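Local coordinates for protein putative ferredoxin (PDB 7M1O) that probably carries electrons by means of a single bound [4Fe-4S] cluster, as a small ferredoxin of a thermophilic bacterium, at residues R4-P9 with D42-V47. Sequence-based numbering, arbitrary orientation.
Sequences RTMVDP and DGWMMV
The indole of Trp44 is sandwiched between Arg4 and Met6, alternate residues of strand 3-7. On one face the guanidinium of Arg4 lies almost flat, its plane 9° from that of the ring, with CZ 3.7 Å from the centroid of the Trp44 five-membered ring in a cation-pi stack. With chi2 at 173° and chi3 at -176°, the Arg4 chain is extended from CG to NE and lays CG and CD over the same face, near Trp44 CE3. Met6 covers the opposite face: CG makes a CH-pi contact 3.8 Å from the centroid of the six-membered ring, SD sits above the same ring as a Met-aromatic pair, and CE reaches Trp44 CZ2 at 3.6 Å. Were Trp44 an alanine, the Arg4 guanidinium would probably lose its stacking surface and Met6 would be freer to turn. Strand 3-7 runs antiparallel to strand 45-47; Thr5 and Met45 form a hydrogen-bonded pair, Thr5 N to Met45 O and Met45 N to Thr5 O both being 2.9 Å. Strand 3-7 is the middle of a three-stranded antiparallel sheet, with 67-71 on its other side, and leads into the cluster pocket through Val7. Charge adds a long salt bridge, Arg4 NH1 to Asp42 OD2 at 3.6 Å, while Arg4 NH2 pairs with Glu70. Asp42 OD1 accepts from Trp44 N, which approaches from above the carboxylate plane, closing an Asx turn. Thr5 OG1 is hydrogen-bonded to Tyr26 OH and Thr69 OG1. On the face of Thr5 and Met45, Thr5 CG2 meets Val47 CG2 at 3.7 Å.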
ATOM      1  N   ARG A   4      -2.984   3.909   8.649  1.00 22.90           N
ATOM      2  CA  ARG A   4      -3.569   2.845   7.836  1.00 20.55           C
ATOM      3  C   ARG A   4      -3.393   3.173   6.359  1.00 18.39           C
ATOM      4  O   ARG A   4      -3.225   4.335   5.991  1.00 16.76           O
ATOM      5  CB  ARG A   4      -5.051   2.643   8.168  1.00 20.11           C
ATOM      6  CG  ARG A   4      -5.966   3.815   7.840  1.00 20.57           C
ATOM      7  CD  ARG A   4      -7.422   3.427   8.064  1.00 21.94           C
ATOM      8  NE  ARG A   4      -8.356   4.479   7.674  1.00 25.73           N
ATOM      9  CZ  ARG A   4      -9.678   4.347   7.693  1.00 29.56           C
ATOM     10  NH1 ARG A   4     -10.230   3.205   8.084  1.00 33.89           N
ATOM     11  NH2 ARG A   4     -10.451   5.356   7.321  1.00 27.46           N
ATOM     12  N   THR A   5      -3.428   2.144   5.518  1.00 18.02           N
ATOM     13  CA  THR A   5      -3.173   2.316   4.092  1.00 17.21           C
ATOM     14  C   THR A   5      -3.987   1.329   3.256  1.00 18.43           C
ATOM     15  O   THR A   5      -4.360   0.254   3.730  1.00 18.72           O
ATOM     16  CB  THR A   5      -1.666   2.149   3.774  1.00 16.19           C
ATOM     17  OG1 THR A   5      -1.426   2.399   2.383  1.00 16.70           O
ATOM     18  CG2 THR A   5      -1.182   0.748   4.135  1.00 15.46           C
ATOM     19  N   MET A   6      -4.276   1.716   2.016  1.00 20.30           N
ATOM     20  CA  MET A   6      -4.981   0.855   1.072  1.00 23.18           C
ATOM     21  C   MET A   6      -4.457   1.098  -0.337  1.00 23.35           C
ATOM     22  O   MET A   6      -3.793   2.102  -0.589  1.00 22.35           O
ATOM     23  CB  MET A   6      -6.496   1.104   1.120  1.00 27.29           C
ATOM     24  CG  MET A   6      -6.952   2.484   0.630  1.00 34.65           C
ATOM     25  SD  MET A   6      -8.698   2.501   0.163  1.00 39.04           S
ATOM     26  CE  MET A   6      -8.991   4.246  -0.104  1.00 40.35           C
ATOM     27  N   VAL A   7      -4.758   0.176  -1.246  1.00 25.29           N
ATOM     28  CA  VAL A   7      -4.410   0.329  -2.653  1.00 28.88           C
ATOM     29  C   VAL A   7      -5.676   0.401  -3.496  1.00 27.36           C
ATOM     30  O   VAL A   7      -6.575  -0.426  -3.352  1.00 26.49           O
ATOM     31  CB  VAL A   7      -3.524  -0.832  -3.156  1.00 34.35           C
ATOM     32  CG1 VAL A   7      -3.264  -0.710  -4.655  1.00 35.67           C
ATOM     33  CG2 VAL A   7      -2.210  -0.862  -2.394  1.00 35.67           C
ATOM     34  N   ASP A   8      -5.740   1.401  -4.367  1.00 27.11           N
ATOM     35  CA  ASP A   8      -6.839   1.534  -5.312  1.00 28.61           C
ATOM     36  C   ASP A   8      -6.508   0.748  -6.581  1.00 29.30           C
ATOM     37  O   ASP A   8      -5.733   1.220  -7.412  1.00 28.27           O
ATOM     38  CB  ASP A   8      -7.088   3.007  -5.641  1.00 30.85           C
ATOM     39  CG  ASP A   8      -8.379   3.227  -6.405  1.00 33.59           C
ATOM     40  OD1 ASP A   8      -8.911   2.256  -6.979  1.00 34.07           O
ATOM     41  OD2 ASP A   8      -8.861   4.379  -6.432  1.00 34.11           O
ATOM     42  N   PRO A   9      -7.094  -0.452  -6.740  1.00 31.95           N
ATOM     43  CA  PRO A   9      -6.709  -1.292  -7.878  1.00 33.76           C
ATOM     44  C   PRO A   9      -7.123  -0.700  -9.219  1.00 34.49           C
ATOM     45  O   PRO A   9      -6.577  -1.075 -10.256  1.00 35.70           O
ATOM     46  CB  PRO A   9      -7.454  -2.600  -7.609  1.00 34.12           C
ATOM     47  CG  PRO A   9      -8.662  -2.183  -6.855  1.00 33.55           C
ATOM     48  CD  PRO A   9      -8.219  -1.039  -5.987  1.00 32.55           C
ATOM     49  N   ASP A  42     -13.150  -3.174   5.067  1.00 43.16           N
ATOM     50  CA  ASP A  42     -13.113  -1.892   4.359  1.00 41.39           C
ATOM     51  C   ASP A  42     -11.908  -1.816   3.423  1.00 38.14           C
ATOM     52  O   ASP A  42     -11.776  -0.877   2.640  1.00 37.42           O
ATOM     53  CB  ASP A  42     -13.089  -0.734   5.365  1.00 43.57           C
ATOM     54  CG  ASP A  42     -11.970  -0.866   6.382  1.00 46.55           C
ATOM     55  OD1 ASP A  42     -11.272  -1.905   6.369  1.00 44.11           O
ATOM     56  OD2 ASP A  42     -11.793   0.063   7.199  1.00 49.76           O
ATOM     57  N   GLY A  43     -11.041  -2.820   3.511  1.00 37.04           N
ATOM     58  CA  GLY A  43      -9.888  -2.930   2.637  1.00 36.24           C
ATOM     59  C   GLY A  43      -8.642  -2.274   3.198  1.00 36.03           C
ATOM     60  O   GLY A  43      -7.558  -2.410   2.629  1.00 37.46           O
ATOM     61  N   TRP A  44      -8.789  -1.561   4.311  1.00 33.75           N
ATOM     62  CA  TRP A  44      -7.666  -0.859   4.922  1.00 32.07           C
ATOM     63  C   TRP A  44      -6.772  -1.814   5.704  1.00 30.96           C
ATOM     64  O   TRP A  44      -7.254  -2.772   6.305  1.00 31.02           O
ATOM     65  CB  TRP A  44      -8.157   0.245   5.861  1.00 31.14           C
ATOM     66  CG  TRP A  44      -8.838   1.397   5.184  1.00 29.36           C
ATOM     67  CD1 TRP A  44     -10.177   1.549   4.981  1.00 29.61           C
ATOM     68  CD2 TRP A  44      -8.214   2.565   4.641  1.00 27.98           C
ATOM     69  NE1 TRP A  44     -10.427   2.737   4.340  1.00 29.44           N
ATOM     70  CE2 TRP A  44      -9.239   3.380   4.120  1.00 28.40           C
ATOM     71  CE3 TRP A  44      -6.890   3.001   4.543  1.00 26.00           C
ATOM     72  CZ2 TRP A  44      -8.980   4.605   3.509  1.00 26.98           C
ATOM     73  CZ3 TRP A  44      -6.634   4.216   3.934  1.00 25.48           C
ATOM     74  CH2 TRP A  44      -7.675   5.004   3.424  1.00 26.60           C
ATOM     75  N   MET A  45      -5.471  -1.536   5.691  1.00 29.12           N
ATOM     76  CA  MET A  45      -4.511  -2.259   6.521  1.00 28.85           C
ATOM     77  C   MET A  45      -3.842  -1.306   7.502  1.00 28.56           C
ATOM     78  O   MET A  45      -3.306  -0.271   7.106  1.00 28.77           O
ATOM     79  CB  MET A  45      -3.446  -2.949   5.663  1.00 28.16           C
ATOM     80  CG  MET A  45      -2.311  -3.558   6.480  1.00 28.45           C
ATOM     81  SD  MET A  45      -1.087  -4.434   5.491  1.00 29.00           S
ATOM     82  CE  MET A  45       0.172  -4.746   6.731  1.00 29.40           C
ATOM     83  N   MET A  46      -3.872  -1.664   8.781  1.00 27.79           N
ATOM     84  CA  MET A  46      -3.175  -0.902   9.804  1.00 28.46           C
ATOM     85  C   MET A  46      -1.677  -1.158   9.696  1.00 27.17           C
ATOM     86  O   MET A  46      -1.245  -2.302   9.554  1.00 26.45           O
ATOM     87  CB  MET A  46      -3.691  -1.282  11.191  1.00 30.19           C
ATOM     88  CG  MET A  46      -5.188  -1.092  11.373  1.00 30.96           C
ATOM     89  SD  MET A  46      -5.733   0.607  11.109  1.00 31.89           S
ATOM     90  CE  MET A  46      -4.788   1.495  12.354  1.00 32.35           C
ATOM     91  N   VAL A  47      -0.892  -0.088   9.759  1.00 26.57           N
ATOM     92  CA  VAL A  47       0.550  -0.169   9.549  1.00 25.21           C
ATOM     93  C   VAL A  47       1.300  -0.236  10.877  1.00 26.22           C
ATOM     94  O   VAL A  47       1.026   0.555  11.781  1.00 26.56           O
ATOM     95  CB  VAL A  47       1.061   1.044   8.747  1.00 23.70           C
ATOM     96  CG1 VAL A  47       2.539   0.889   8.417  1.00 23.77           C
ATOM     97  CG2 VAL A  47       0.250   1.215   7.475  1.00 22.62           C
TER